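Local coordinates for protein Aureochrome1 (Vaucheria frigida, PDB 3UE6) that probably acts as a blue-light photoreceptor, binding flavin mononucleotide in a LOV domain of the PAS fold, at residues Phe48-Ala53 and Ile139-Gly144; Thr71-Asp76 and Tyr116-Thr121; Arg94-Ile99 and Val111-Tyr116; Asn125-Ala130 and Gly144-Val149. All blocks are in the same frame, centred on the assembly; numbering follows the deposited sequence.

Interaction 1 (Phe48-Ala53 and Ile139-Gly144); sequences FVITDA and IVNYVG. With FMN (flavin mononucleotide), chain G.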
# COMPACT_ATOMS: atom_id res chain seq x y z
N PHE A 48 8.13 4.53 -0.18
CA PHE A 48 7.55 3.40 -0.89
C PHE A 48 6.99 3.79 -2.25
O PHE A 48 6.81 4.97 -2.56
CB PHE A 48 6.47 2.73 -0.04
CG PHE A 48 5.28 3.60 0.23
CD1 PHE A 48 4.20 3.62 -0.65
CD2 PHE A 48 5.22 4.40 1.36
CE1 PHE A 48 3.09 4.43 -0.41
CE2 PHE A 48 4.12 5.21 1.61
CZ PHE A 48 3.05 5.22 0.73
N VAL A 49 6.71 2.77 -3.06
CA VAL A 49 6.02 2.96 -4.32
C VAL A 49 4.95 1.88 -4.51
O VAL A 49 4.96 0.85 -3.83
CB VAL A 49 6.99 2.93 -5.52
CG1 VAL A 49 8.04 4.04 -5.39
CG2 VAL A 49 7.67 1.58 -5.62
N ILE A 50 4.02 2.14 -5.43
CA ILE A 50 3.05 1.14 -5.84
C ILE A 50 3.14 0.98 -7.36
O ILE A 50 3.09 1.96 -8.09
CB ILE A 50 1.61 1.56 -5.51
CG1 ILE A 50 1.49 2.01 -4.05
CG2 ILE A 50 0.65 0.41 -5.79
CD1 ILE A 50 1.40 0.87 -3.06
N THR A 51 3.27 -0.26 -7.82
CA THR A 51 3.27 -0.53 -9.25
C THR A 51 2.00 -1.25 -9.67
O THR A 51 1.35 -1.90 -8.85
CB THR A 51 4.49 -1.36 -9.66
OG1 THR A 51 4.37 -2.68 -9.11
CG2 THR A 51 5.77 -0.71 -9.17
N ASP A 52 1.66 -1.13 -10.95
CA ASP A 52 0.51 -1.84 -11.50
C ASP A 52 1.00 -2.99 -12.37
O ASP A 52 1.55 -2.77 -13.45
CB ASP A 52 -0.35 -0.89 -12.33
CG ASP A 52 -1.71 -1.46 -12.65
OD1 ASP A 52 -1.83 -2.70 -12.76
OD2 ASP A 52 -2.67 -0.67 -12.78
N ALA A 53 0.82 -4.21 -11.89
CA ALA A 53 1.31 -5.39 -12.61
C ALA A 53 0.53 -5.68 -13.90
O ALA A 53 1.05 -6.33 -14.80
CB ALA A 53 1.30 -6.61 -11.69
N ILE A 139 -1.34 -11.77 -9.09
CA ILE A 139 -0.63 -10.59 -8.62
C ILE A 139 -1.04 -9.37 -9.43
O ILE A 139 -0.80 -9.31 -10.64
CB ILE A 139 0.89 -10.77 -8.70
CG1 ILE A 139 1.36 -11.69 -7.57
CG2 ILE A 139 1.58 -9.42 -8.60
CD1 ILE A 139 2.81 -12.03 -7.63
N VAL A 140 -1.65 -8.41 -8.76
CA VAL A 140 -2.29 -7.30 -9.44
C VAL A 140 -1.55 -5.98 -9.18
O VAL A 140 -1.59 -5.06 -10.00
CB VAL A 140 -3.77 -7.19 -9.01
CG1 VAL A 140 -3.94 -6.17 -7.90
CG2 VAL A 140 -4.63 -6.84 -10.21
N ASN A 141 -0.87 -5.91 -8.04
CA ASN A 141 -0.08 -4.75 -7.67
C ASN A 141 1.18 -5.18 -6.93
O ASN A 141 1.25 -6.28 -6.39
CB ASN A 141 -0.86 -3.81 -6.75
CG ASN A 141 -1.91 -3.01 -7.48
OD1 ASN A 141 -3.11 -3.20 -7.26
ND2 ASN A 141 -1.48 -2.09 -8.33
N TYR A 142 2.17 -4.29 -6.90
CA TYR A 142 3.35 -4.51 -6.08
C TYR A 142 3.57 -3.30 -5.20
O TYR A 142 3.31 -2.17 -5.61
CB TYR A 142 4.58 -4.75 -6.96
CG TYR A 142 4.72 -6.15 -7.52
CD1 TYR A 142 5.36 -7.14 -6.79
CD2 TYR A 142 4.23 -6.47 -8.78
CE1 TYR A 142 5.50 -8.42 -7.30
CE2 TYR A 142 4.36 -7.75 -9.30
CZ TYR A 142 5.00 -8.72 -8.55
OH TYR A 142 5.14 -10.00 -9.05
N VAL A 143 4.05 -3.53 -3.99
CA VAL A 143 4.49 -2.43 -3.13
C VAL A 143 6.00 -2.56 -2.90
O VAL A 143 6.49 -3.60 -2.47
CB VAL A 143 3.72 -2.39 -1.79
CG1 VAL A 143 3.74 -3.75 -1.10
CG2 VAL A 143 4.27 -1.31 -0.88
N GLY A 144 6.74 -1.50 -3.23
CA GLY A 144 8.18 -1.49 -3.03
C GLY A 144 8.54 -0.58 -1.87
O GLY A 144 7.99 0.51 -1.74
N1 FMN G . 14.96 -2.06 -8.29
C2 FMN G . 15.94 -1.25 -7.75
O2 FMN G . 17.11 -1.34 -8.15
N3 FMN G . 15.62 -0.35 -6.76
C4 FMN G . 14.32 -0.24 -6.31
O4 FMN G . 14.03 0.56 -5.43
C4A FMN G . 13.33 -1.05 -6.86
N5 FMN G . 12.02 -0.96 -6.42
C5A FMN G . 11.05 -1.77 -6.97
C6 FMN G . 9.74 -1.68 -6.53
C7 FMN G . 8.75 -2.49 -7.07
C7M FMN G . 7.33 -2.38 -6.58
C8 FMN G . 9.08 -3.40 -8.06
C8M FMN G . 8.01 -4.27 -8.65
C9 FMN G . 10.39 -3.50 -8.51
C9A FMN G . 11.38 -2.69 -7.96
N10 FMN G . 12.69 -2.76 -8.41
C10 FMN G . 13.66 -1.96 -7.85
C1' FMN G . 13.11 -3.74 -9.46
C2' FMN G . 12.97 -3.25 -10.89
O2' FMN G . 11.74 -2.57 -11.04
C3' FMN G . 13.03 -4.45 -11.82
O3' FMN G . 11.98 -5.36 -11.54
C4' FMN G . 14.37 -5.15 -11.67
O4' FMN G . 15.39 -4.26 -12.07
C5' FMN G . 14.49 -6.42 -12.51
O5' FMN G . 13.86 -6.24 -13.76
P FMN G . 14.70 -5.99 -15.11
O1P FMN G . 15.43 -4.67 -14.96
O2P FMN G . 13.77 -5.90 -16.29
O3P FMN G . 15.70 -7.10 -15.34

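Interaction 2 (Thr71-Asp76 and Tyr116-Thr121); sequences TGYSLD and YRQDGT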
# COMPACT_ATOMS: atom_id res chain seq x y z
N THR A 71 15.23 9.73 -3.63
CA THR A 71 15.78 9.47 -4.96
C THR A 71 16.20 10.74 -5.69
O THR A 71 17.17 10.74 -6.46
CB THR A 71 14.77 8.70 -5.84
OG1 THR A 71 13.54 9.44 -5.91
CG2 THR A 71 14.50 7.33 -5.26
N GLY A 72 15.48 11.83 -5.46
CA GLY A 72 15.79 13.10 -6.09
C GLY A 72 14.97 13.38 -7.34
O GLY A 72 15.21 14.37 -8.03
N TYR A 73 14.02 12.50 -7.63
CA TYR A 73 13.16 12.65 -8.80
C TYR A 73 11.85 13.33 -8.44
O TYR A 73 11.41 13.26 -7.29
CB TYR A 73 12.83 11.28 -9.40
CG TYR A 73 14.01 10.60 -10.05
CD1 TYR A 73 14.35 10.87 -11.36
CD2 TYR A 73 14.78 9.69 -9.35
CE1 TYR A 73 15.42 10.25 -11.97
CE2 TYR A 73 15.86 9.06 -9.94
CZ TYR A 73 16.18 9.34 -11.25
OH TYR A 73 17.25 8.73 -11.84
N SER A 74 11.23 13.98 -9.41
CA SER A 74 9.90 14.51 -9.18
C SER A 74 8.88 13.46 -9.57
O SER A 74 9.17 12.56 -10.37
CB SER A 74 9.67 15.80 -9.97
OG SER A 74 9.08 15.54 -11.23
N LEU A 75 7.67 13.56 -9.03
CA LEU A 75 6.66 12.52 -9.18
C LEU A 75 6.21 12.21 -10.62
O LEU A 75 6.03 11.04 -10.97
CB LEU A 75 5.43 12.84 -8.32
CG LEU A 75 4.13 12.13 -8.71
CD1 LEU A 75 4.15 10.68 -8.24
CD2 LEU A 75 2.93 12.87 -8.13
N ASP A 76 6.04 13.24 -11.44
CA ASP A 76 5.56 13.02 -12.80
C ASP A 76 6.55 12.16 -13.60
O ASP A 76 6.15 11.24 -14.30
CB ASP A 76 5.33 14.35 -13.51
CG ASP A 76 4.27 15.19 -12.83
OD1 ASP A 76 3.39 14.61 -12.16
OD2 ASP A 76 4.31 16.43 -12.97
N TYR A 116 21.00 4.74 -7.57
CA TYR A 116 21.45 6.05 -8.03
C TYR A 116 20.35 7.09 -7.92
O TYR A 116 19.19 6.83 -8.27
CB TYR A 116 21.91 5.95 -9.49
CG TYR A 116 23.21 5.21 -9.68
CD1 TYR A 116 23.30 3.85 -9.41
CD2 TYR A 116 24.34 5.86 -10.15
CE1 TYR A 116 24.49 3.16 -9.59
CE2 TYR A 116 25.53 5.18 -10.33
CZ TYR A 116 25.60 3.83 -10.05
OH TYR A 116 26.78 3.16 -10.24
N ARG A 117 20.72 8.27 -7.45
CA ARG A 117 19.79 9.39 -7.38
C ARG A 117 19.78 10.14 -8.71
O ARG A 117 20.69 9.99 -9.53
CB ARG A 117 20.18 10.33 -6.24
CG ARG A 117 20.03 9.74 -4.85
CD ARG A 117 20.24 10.83 -3.81
NE ARG A 117 20.27 10.32 -2.45
CZ ARG A 117 21.36 9.88 -1.84
NH1 ARG A 117 22.53 9.90 -2.48
NH2 ARG A 117 21.30 9.43 -0.60
N GLN A 118 18.75 10.96 -8.91
CA GLN A 118 18.58 11.70 -10.15
C GLN A 118 19.84 12.48 -10.51
O GLN A 118 20.11 12.73 -11.68
CB GLN A 118 17.38 12.64 -10.03
CG GLN A 118 16.97 13.31 -11.33
CD GLN A 118 17.55 14.71 -11.47
OE1 GLN A 118 18.59 15.02 -10.90
NE2 GLN A 118 16.86 15.56 -12.23
N ASP A 119 20.62 12.85 -9.50
CA ASP A 119 21.80 13.68 -9.70
C ASP A 119 23.08 12.87 -9.86
O ASP A 119 24.16 13.43 -10.06
CB ASP A 119 21.94 14.68 -8.55
CG ASP A 119 22.24 14.00 -7.24
OD1 ASP A 119 22.17 12.75 -7.18
OD2 ASP A 119 22.54 14.70 -6.25
N GLY A 120 22.97 11.55 -9.75
CA GLY A 120 24.09 10.66 -9.99
C GLY A 120 24.79 10.17 -8.74
O GLY A 120 25.70 9.35 -8.82
N THR A 121 24.37 10.67 -7.58
CA THR A 121 24.94 10.22 -6.32
C THR A 121 24.37 8.86 -5.96
O THR A 121 23.22 8.55 -6.26
CB THR A 121 24.66 11.21 -5.18
OG1 THR A 121 23.27 11.53 -5.15
CG2 THR A 121 25.46 12.49 -5.37
O HOH W 1 18.82 6.87 -10.74

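Interaction 3 (Arg94-Ile99 and Val111-Tyr116); sequences RAVDKI and VCLLNY. With FMN (flavin mononucleotide), chain G.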
# COMPACT_ATOMS: atom_id res chain seq x y z
N ARG A 94 23.91 -9.39 -10.19
CA ARG A 94 23.57 -10.59 -9.45
C ARG A 94 22.42 -10.31 -8.48
O ARG A 94 21.56 -11.15 -8.27
CB ARG A 94 24.80 -11.09 -8.69
CG ARG A 94 24.69 -12.51 -8.17
CD ARG A 94 26.02 -13.00 -7.58
NE ARG A 94 26.73 -13.89 -8.50
CZ ARG A 94 27.88 -14.50 -8.21
NH1 ARG A 94 28.44 -14.32 -7.02
NH2 ARG A 94 28.46 -15.29 -9.10
N ALA A 95 22.42 -9.11 -7.90
CA ALA A 95 21.38 -8.71 -6.97
C ALA A 95 20.11 -8.32 -7.71
O ALA A 95 19.00 -8.56 -7.24
CB ALA A 95 21.86 -7.57 -6.09
N VAL A 96 20.28 -7.70 -8.88
CA VAL A 96 19.14 -7.44 -9.76
C VAL A 96 18.52 -8.76 -10.20
O VAL A 96 17.30 -8.88 -10.29
CB VAL A 96 19.54 -6.62 -11.00
CG1 VAL A 96 18.35 -6.47 -11.94
CG2 VAL A 96 20.07 -5.26 -10.59
N ASP A 97 19.37 -9.74 -10.49
CA ASP A 97 18.89 -11.08 -10.82
C ASP A 97 17.95 -11.60 -9.74
O ASP A 97 16.87 -12.11 -10.04
CB ASP A 97 20.06 -12.07 -10.98
CG ASP A 97 20.96 -11.74 -12.16
OD1 ASP A 97 20.47 -11.17 -13.15
OD2 ASP A 97 22.16 -12.07 -12.10
N LYS A 98 18.35 -11.46 -8.48
CA LYS A 98 17.55 -11.97 -7.38
C LYS A 98 16.17 -11.31 -7.36
O LYS A 98 15.16 -11.97 -7.15
CB LYS A 98 18.25 -11.79 -6.03
CG LYS A 98 17.48 -12.37 -4.84
CD LYS A 98 17.99 -11.81 -3.52
CE LYS A 98 17.22 -12.37 -2.32
NZ LYS A 98 17.45 -13.83 -2.15
N ILE A 99 16.14 -10.00 -7.59
CA ILE A 99 14.88 -9.26 -7.62
C ILE A 99 13.98 -9.65 -8.79
O ILE A 99 12.78 -9.86 -8.62
CB ILE A 99 15.10 -7.74 -7.64
CG1 ILE A 99 15.84 -7.29 -6.38
CG2 ILE A 99 13.76 -7.03 -7.76
CD1 ILE A 99 16.27 -5.84 -6.40
N VAL A 111 16.39 -7.12 -0.96
CA VAL A 111 17.77 -7.14 -1.43
C VAL A 111 18.45 -5.82 -1.13
O VAL A 111 17.81 -4.77 -1.11
CB VAL A 111 17.84 -7.39 -2.95
CG1 VAL A 111 19.27 -7.66 -3.36
CG2 VAL A 111 16.95 -8.56 -3.33
N CYS A 112 19.76 -5.88 -0.89
CA CYS A 112 20.55 -4.68 -0.70
C CYS A 112 21.46 -4.45 -1.91
O CYS A 112 22.35 -5.25 -2.18
CB CYS A 112 21.37 -4.77 0.59
SG CYS A 112 22.28 -3.27 1.01
N LEU A 113 21.21 -3.37 -2.63
CA LEU A 113 22.00 -3.03 -3.82
C LEU A 113 22.29 -1.53 -3.93
O LEU A 113 21.60 -0.71 -3.32
CB LEU A 113 21.32 -3.53 -5.10
CG LEU A 113 19.81 -3.41 -5.31
CD1 LEU A 113 19.21 -2.15 -4.70
CD2 LEU A 113 19.48 -3.49 -6.79
N LEU A 114 23.32 -1.19 -4.70
CA LEU A 114 23.65 0.20 -4.97
C LEU A 114 22.64 0.83 -5.93
O LEU A 114 22.44 0.35 -7.04
CB LEU A 114 25.05 0.29 -5.59
CG LEU A 114 25.69 1.68 -5.56
CD1 LEU A 114 25.90 2.09 -4.11
CD2 LEU A 114 27.00 1.68 -6.33
N ASN A 115 22.00 1.90 -5.48
CA ASN A 115 21.10 2.67 -6.33
C ASN A 115 21.60 4.09 -6.58
O ASN A 115 22.48 4.59 -5.88
CB ASN A 115 19.69 2.71 -5.73
CG ASN A 115 18.89 1.47 -6.03
OD1 ASN A 115 17.76 1.31 -5.55
ND2 ASN A 115 19.46 0.57 -6.83
N TYR A 116 21.00 4.74 -7.57
CA TYR A 116 21.45 6.05 -8.03
C TYR A 116 20.35 7.09 -7.92
O TYR A 116 19.19 6.83 -8.27
CB TYR A 116 21.91 5.95 -9.49
CG TYR A 116 23.21 5.21 -9.68
CD1 TYR A 116 23.30 3.85 -9.41
CD2 TYR A 116 24.34 5.86 -10.15
CE1 TYR A 116 24.49 3.16 -9.59
CE2 TYR A 116 25.53 5.18 -10.33
CZ TYR A 116 25.60 3.83 -10.05
OH TYR A 116 26.78 3.16 -10.24
N1 FMN G . 14.96 -2.06 -8.29
C2 FMN G . 15.94 -1.25 -7.75
O2 FMN G . 17.11 -1.34 -8.15
N3 FMN G . 15.62 -0.35 -6.76
C4 FMN G . 14.32 -0.24 -6.31
O4 FMN G . 14.03 0.56 -5.43
C4A FMN G . 13.33 -1.05 -6.86
N5 FMN G . 12.02 -0.96 -6.42
C5A FMN G . 11.05 -1.77 -6.97
C6 FMN G . 9.74 -1.68 -6.53
C7 FMN G . 8.75 -2.49 -7.07
C7M FMN G . 7.33 -2.38 -6.58
C8 FMN G . 9.08 -3.40 -8.06
C8M FMN G . 8.01 -4.27 -8.65
C9 FMN G . 10.39 -3.50 -8.51
C9A FMN G . 11.38 -2.69 -7.96
N10 FMN G . 12.69 -2.76 -8.41
C10 FMN G . 13.66 -1.96 -7.85
C1' FMN G . 13.11 -3.74 -9.46
C2' FMN G . 12.97 -3.25 -10.89
O2' FMN G . 11.74 -2.57 -11.04
C3' FMN G . 13.03 -4.45 -11.82
O3' FMN G . 11.98 -5.36 -11.54
C4' FMN G . 14.37 -5.15 -11.67
O4' FMN G . 15.39 -4.26 -12.07
C5' FMN G . 14.49 -6.42 -12.51
O5' FMN G . 13.86 -6.24 -13.76
P FMN G . 14.70 -5.99 -15.11
O1P FMN G . 15.43 -4.67 -14.96
O2P FMN G . 13.77 -5.90 -16.29
O3P FMN G . 15.70 -7.10 -15.34

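Interaction 4 (Asn125-Ala130 and Gly144-Val149); sequences NLFFVA and GVQSKV. With FMN (flavin mononucleotide), chain G.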
# COMPACT_ATOMS: atom_id res chain seq x y z
N ASN A 125 20.81 0.48 -0.96
CA ASN A 125 19.37 0.36 -0.75
C ASN A 125 18.94 -1.03 -0.28
O ASN A 125 18.99 -1.98 -1.06
CB ASN A 125 18.63 0.73 -2.04
CG ASN A 125 17.13 0.71 -1.89
OD1 ASN A 125 16.61 0.59 -0.78
ND2 ASN A 125 16.42 0.86 -3.00
N LEU A 126 18.53 -1.14 0.98
CA LEU A 126 17.84 -2.34 1.46
C LEU A 126 16.39 -2.25 1.03
O LEU A 126 15.59 -1.51 1.61
CB LEU A 126 17.93 -2.51 2.98
CG LEU A 126 17.18 -3.74 3.53
CD1 LEU A 126 17.50 -5.00 2.72
CD2 LEU A 126 17.47 -3.98 5.01
N PHE A 127 16.05 -3.01 0.01
CA PHE A 127 14.81 -2.80 -0.69
C PHE A 127 13.91 -4.05 -0.59
O PHE A 127 14.35 -5.16 -0.88
CB PHE A 127 15.13 -2.41 -2.13
CG PHE A 127 14.18 -2.95 -3.14
CD1 PHE A 127 12.91 -2.43 -3.25
CD2 PHE A 127 14.57 -3.95 -4.01
CE1 PHE A 127 12.03 -2.91 -4.19
CE2 PHE A 127 13.70 -4.43 -4.96
CZ PHE A 127 12.43 -3.92 -5.05
N PHE A 128 12.68 -3.87 -0.13
CA PHE A 128 11.72 -4.96 -0.00
C PHE A 128 10.58 -4.82 -1.01
O PHE A 128 10.12 -3.71 -1.29
CB PHE A 128 11.16 -5.05 1.42
CG PHE A 128 10.05 -6.07 1.59
CD1 PHE A 128 10.35 -7.41 1.81
CD2 PHE A 128 8.72 -5.69 1.56
CE1 PHE A 128 9.33 -8.35 1.97
CE2 PHE A 128 7.71 -6.62 1.72
CZ PHE A 128 8.01 -7.95 1.93
N VAL A 129 10.13 -5.95 -1.55
CA VAL A 129 9.04 -5.96 -2.52
C VAL A 129 8.01 -7.05 -2.17
O VAL A 129 8.37 -8.15 -1.74
CB VAL A 129 9.57 -6.16 -3.96
CG1 VAL A 129 10.44 -7.41 -4.07
CG2 VAL A 129 8.43 -6.21 -4.95
N ALA A 130 6.73 -6.73 -2.35
CA ALA A 130 5.66 -7.68 -2.07
C ALA A 130 4.53 -7.58 -3.09
O ALA A 130 4.03 -6.50 -3.37
CB ALA A 130 5.11 -7.47 -0.66
N GLY A 144 6.74 -1.50 -3.23
CA GLY A 144 8.18 -1.49 -3.03
C GLY A 144 8.54 -0.58 -1.87
O GLY A 144 7.99 0.51 -1.74
N VAL A 145 9.46 -1.03 -1.03
CA VAL A 145 9.91 -0.23 0.11
C VAL A 145 11.42 -0.03 0.06
O VAL A 145 12.19 -0.99 0.09
CB VAL A 145 9.53 -0.87 1.45
CG1 VAL A 145 10.06 -0.04 2.60
CG2 VAL A 145 8.02 -1.02 1.55
N GLN A 146 11.84 1.23 -0.00
CA GLN A 146 13.26 1.56 -0.07
C GLN A 146 13.76 2.11 1.26
O GLN A 146 12.99 2.69 2.03
CB GLN A 146 13.53 2.57 -1.19
CG GLN A 146 13.15 2.09 -2.57
CD GLN A 146 11.66 2.05 -2.80
OE1 GLN A 146 10.89 2.73 -2.11
NE2 GLN A 146 11.22 1.26 -3.77
N SER A 147 15.05 1.93 1.53
CA SER A 147 15.66 2.44 2.75
C SER A 147 17.17 2.50 2.62
O SER A 147 17.83 1.49 2.37
CB SER A 147 15.26 1.59 3.96
OG SER A 147 15.76 0.26 3.84
N LYS A 148 17.72 3.71 2.78
CA LYS A 148 19.16 3.93 2.77
C LYS A 148 19.77 3.25 3.99
O LYS A 148 19.19 3.27 5.08
CB LYS A 148 19.45 5.43 2.79
CG LYS A 148 20.92 5.82 2.73
CD LYS A 148 21.14 7.16 3.43
CE LYS A 148 20.06 8.16 3.04
NZ LYS A 148 20.10 9.39 3.88
N VAL A 149 20.93 2.63 3.81
CA VAL A 149 21.62 1.97 4.92
C VAL A 149 23.09 2.38 4.97
O VAL A 149 23.66 2.83 3.97
CB VAL A 149 21.52 0.43 4.84
CG1 VAL A 149 20.08 -0.03 5.02
CG2 VAL A 149 22.09 -0.08 3.52
N1 FMN G . 14.96 -2.06 -8.29
C2 FMN G . 15.94 -1.25 -7.75
O2 FMN G . 17.11 -1.34 -8.15
N3 FMN G . 15.62 -0.35 -6.76
C4 FMN G . 14.32 -0.24 -6.31
O4 FMN G . 14.03 0.56 -5.43
C4A FMN G . 13.33 -1.05 -6.86
N5 FMN G . 12.02 -0.96 -6.42
C5A FMN G . 11.05 -1.77 -6.97
C6 FMN G . 9.74 -1.68 -6.53
C7 FMN G . 8.75 -2.49 -7.07
C7M FMN G . 7.33 -2.38 -6.58
C8 FMN G . 9.08 -3.40 -8.06
C8M FMN G . 8.01 -4.27 -8.65
C9 FMN G . 10.39 -3.50 -8.51
C9A FMN G . 11.38 -2.69 -7.96
N10 FMN G . 12.69 -2.76 -8.41
C10 FMN G . 13.66 -1.96 -7.85
C1' FMN G . 13.11 -3.74 -9.46
C2' FMN G . 12.97 -3.25 -10.89
O2' FMN G . 11.74 -2.57 -11.04
C3' FMN G . 13.03 -4.45 -11.82
O3' FMN G . 11.98 -5.36 -11.54
C4' FMN G . 14.37 -5.15 -11.67
O4' FMN G . 15.39 -4.26 -12.07
C5' FMN G . 14.49 -6.42 -12.51
O5' FMN G . 13.86 -6.24 -13.76
P FMN G . 14.70 -5.99 -15.11
O1P FMN G . 15.43 -4.67 -14.96
O2P FMN G . 13.77 -5.90 -16.29
O3P FMN G . 15.70 -7.10 -15.34

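Interaction 1 (Phe48-Ala53 and Ile139-Gly144)
T51 and Y142 form one of two antiparallel hydrogen-bonded pairs between strands 48-52 and 139-145; V49 and G144 form the other. T51 N donates to Y142 O at 2.9 Å and V49 N to G144 O at 2.9 Å, each answered by a bond in the reverse direction. Beyond the strand, A53 N still reaches V140 O at 3.2 Å.

N141 adds a side-chain bond. Its CG lies beside its own backbone N (chi1 -75°), which carries the amide over the partner strand, and ND2 donates to T51 O at 2.9 Å, almost straight (174°). T51 O is therefore gripped twice, ND2 and Y142 N arriving from opposite faces of its carbonyl plane. Were N141 an alanine, T51 O would lose its straighter donor, and the strands there would probably be held less firmly.

Side-chain packing sorts by face. T51 turns CG2 to the flavin, 3.5 Å from its methyl C7M, while OG1, weakly hydrogen-bonded to N58, sits at the edge of the Y142 ring; A53 CB also borders that ring, 4.0 Å from CE2. G144 suits the flavin side because a CB there would collide with C6 of the flavin. On the other face, I50 CD1 packs 4.2 Å from V143 CB.

V140 and N141 both face L132, a classic beta bulge toward strand 122-133. Strand 60-63 flanks 48-52 on its other edge, so this pairing lies inside the PAS sheet. Helix 36-43 covers V143 through L37 and L41, and I50 meets I50 of the second subunit.

Interaction 2 (Thr71-Asp76 and Tyr116-Thr121)
Q118 and T71 join the type I turn R117-G120, which links two neighbouring strands of the PAS sheet, to the end of helix 65-71. The turn carries its own Asx turn: D119 OD1 accepts from T121 N and also, on its syn lone pair, from T121 OG1. One backbone bond crosses, Q118 N to T71 O at 2.9 Å, the donor lying nearly along the C=O axis.

The side chain of Q118 continues the contact. CB stands over the centre of the Y73 ring, 3.6 Å from its centroid and 8° off the normal, a CH-pi contact; it also lies 3.4 Å from G72 O. With CG anti to the backbone N (chi1 -171°), the chain stays above the same face, and CG comes 3.5 Å from Y73 CE1. At CD the chain has bent (chi2 -97°), 4.2 Å from G72 O, and the amide stands almost upright on the ring, its end leading away. Glutamine suits this solvent-facing position, offering methylenes to the ring and a polar end beyond.

G72, with positive phi just past the helix, adopts a backbone shape that a CB would hinder. R117 lays CB and CG by T71 O, and its NH1 reaches T121 OG1 at 3.2 Å. Y73 OH donates to a water 2.7 Å away, which in turn donates to Y116 O.

Interaction 3 (Arg94-Ile99 and Val111-Tyr116)
V111 wedges its two methyls among three residues of helix 93-105, one of them a lysine that meets it with carbon alone: CG2 fits between the methylene CD of K98 at 3.4 Å and I99 CG1 at 3.5 Å. CG1, anti to the backbone N (chi1 -170°), rests against A95 CB at 3.8 Å. No hydrogen bond crosses; the whole join is hydrocarbon. Alanine suits the position where helix and strand backbones come nearest, its CB also touching the CB of L113. I99 and L113 reach toward each other tip to tip, CD1 to CD2 at 4.0 Å.

K98 contributes only its methylenes here. The chain runs extended across V111 and bends at its last torsion (chi4 66°), where NZ forms a salt bridge with E164; a long aliphatic stem with a charged end suits a site at the border of the core.

V96 points away from the strand, yet its CG2 still approaches L113 CD2, while CG1 lies 3.7 Å from the flavin ribityl O4'. L113 CD2 also comes 3.5 Å from flavin O2. Farther along the strand, N115 reads the pyrimidine edge of the flavin: OD1 accepts from N3 at 3.0 Å in a nearly straight bond (177°), and ND2 gives O2 a weak one. N125 ND2 also donates to OD1, which helps set which way round the amide sits.

Residues alternate along the strand: C112 faces helix 151-161, on the other side of the sheet from V111 and L113. A helix packed in this way on an outer strand forms one wall of the flavin pocket of a LOV-type PAS domain.

Interaction 4 (Asn125-Ala130 and Gly144-Val149)
F128 and V145 form the antiparallel hydrogen-bonded pair of this hairpin: F128 N donates to V145 O at 2.9 Å, and V145 N to F128 O at 2.8 Å.

Past strand 139-145 the backbones stay side by side, but side chains share the bonding. S147 N donates to N125 OD1 at 3.1 Å, S147 O accepts from L126 N, and S147 OG gives its hydrogen to L126 O at 2.9 Å, on an in-plane lone pair. Serine suits this place: OG, between backbone N and carbonyl carbon (chi1 64°), reaches back to the neighbouring strand. N125 ND2 is taken by N115 OD1. Q146 bends at chi2 toward the flavin, where NE2 donates weakly to O4 at 3.3 Å.

F127 leans one ring face over the isoalloxazine, tilted so that its CE1-CZ side is nearest N5 and C5A, with C4A off-centre, 3.4 Å from the plane of the F127 ring. With an alanine at F127, a gap would probably open over N5 and C5A and leave that face less firmly seated.

With NE2 near O4 and N5, Q146 is placed to respond if N5 becomes protonated, consistent with the signalling glutamine of other LOV domains.

Interactions 1, 3 and 4 all reach one sheet and touch FMN; 1 and 3 are buried and 4 partly buried, whereas interaction 2 is a surface contact between a helix end and a turn. Interactions 1 and 4 share G144 and use opposite edges of strand 139-145: interaction 1 is chiefly backbone pairing plus the N141 amide, whereas interaction 4 mixes backbone and side-chain bonds. Interaction 3 is purely apolar between its segments, though I99 packs on F127 of interaction 4. Interaction 2 combines one backbone bond, a CH-pi contact and a water. Interaction 1 meets the flavin's dimethylbenzene end; interactions 3 and 4 contribute N115 and Q146 to its polar edge, and F127 over its face.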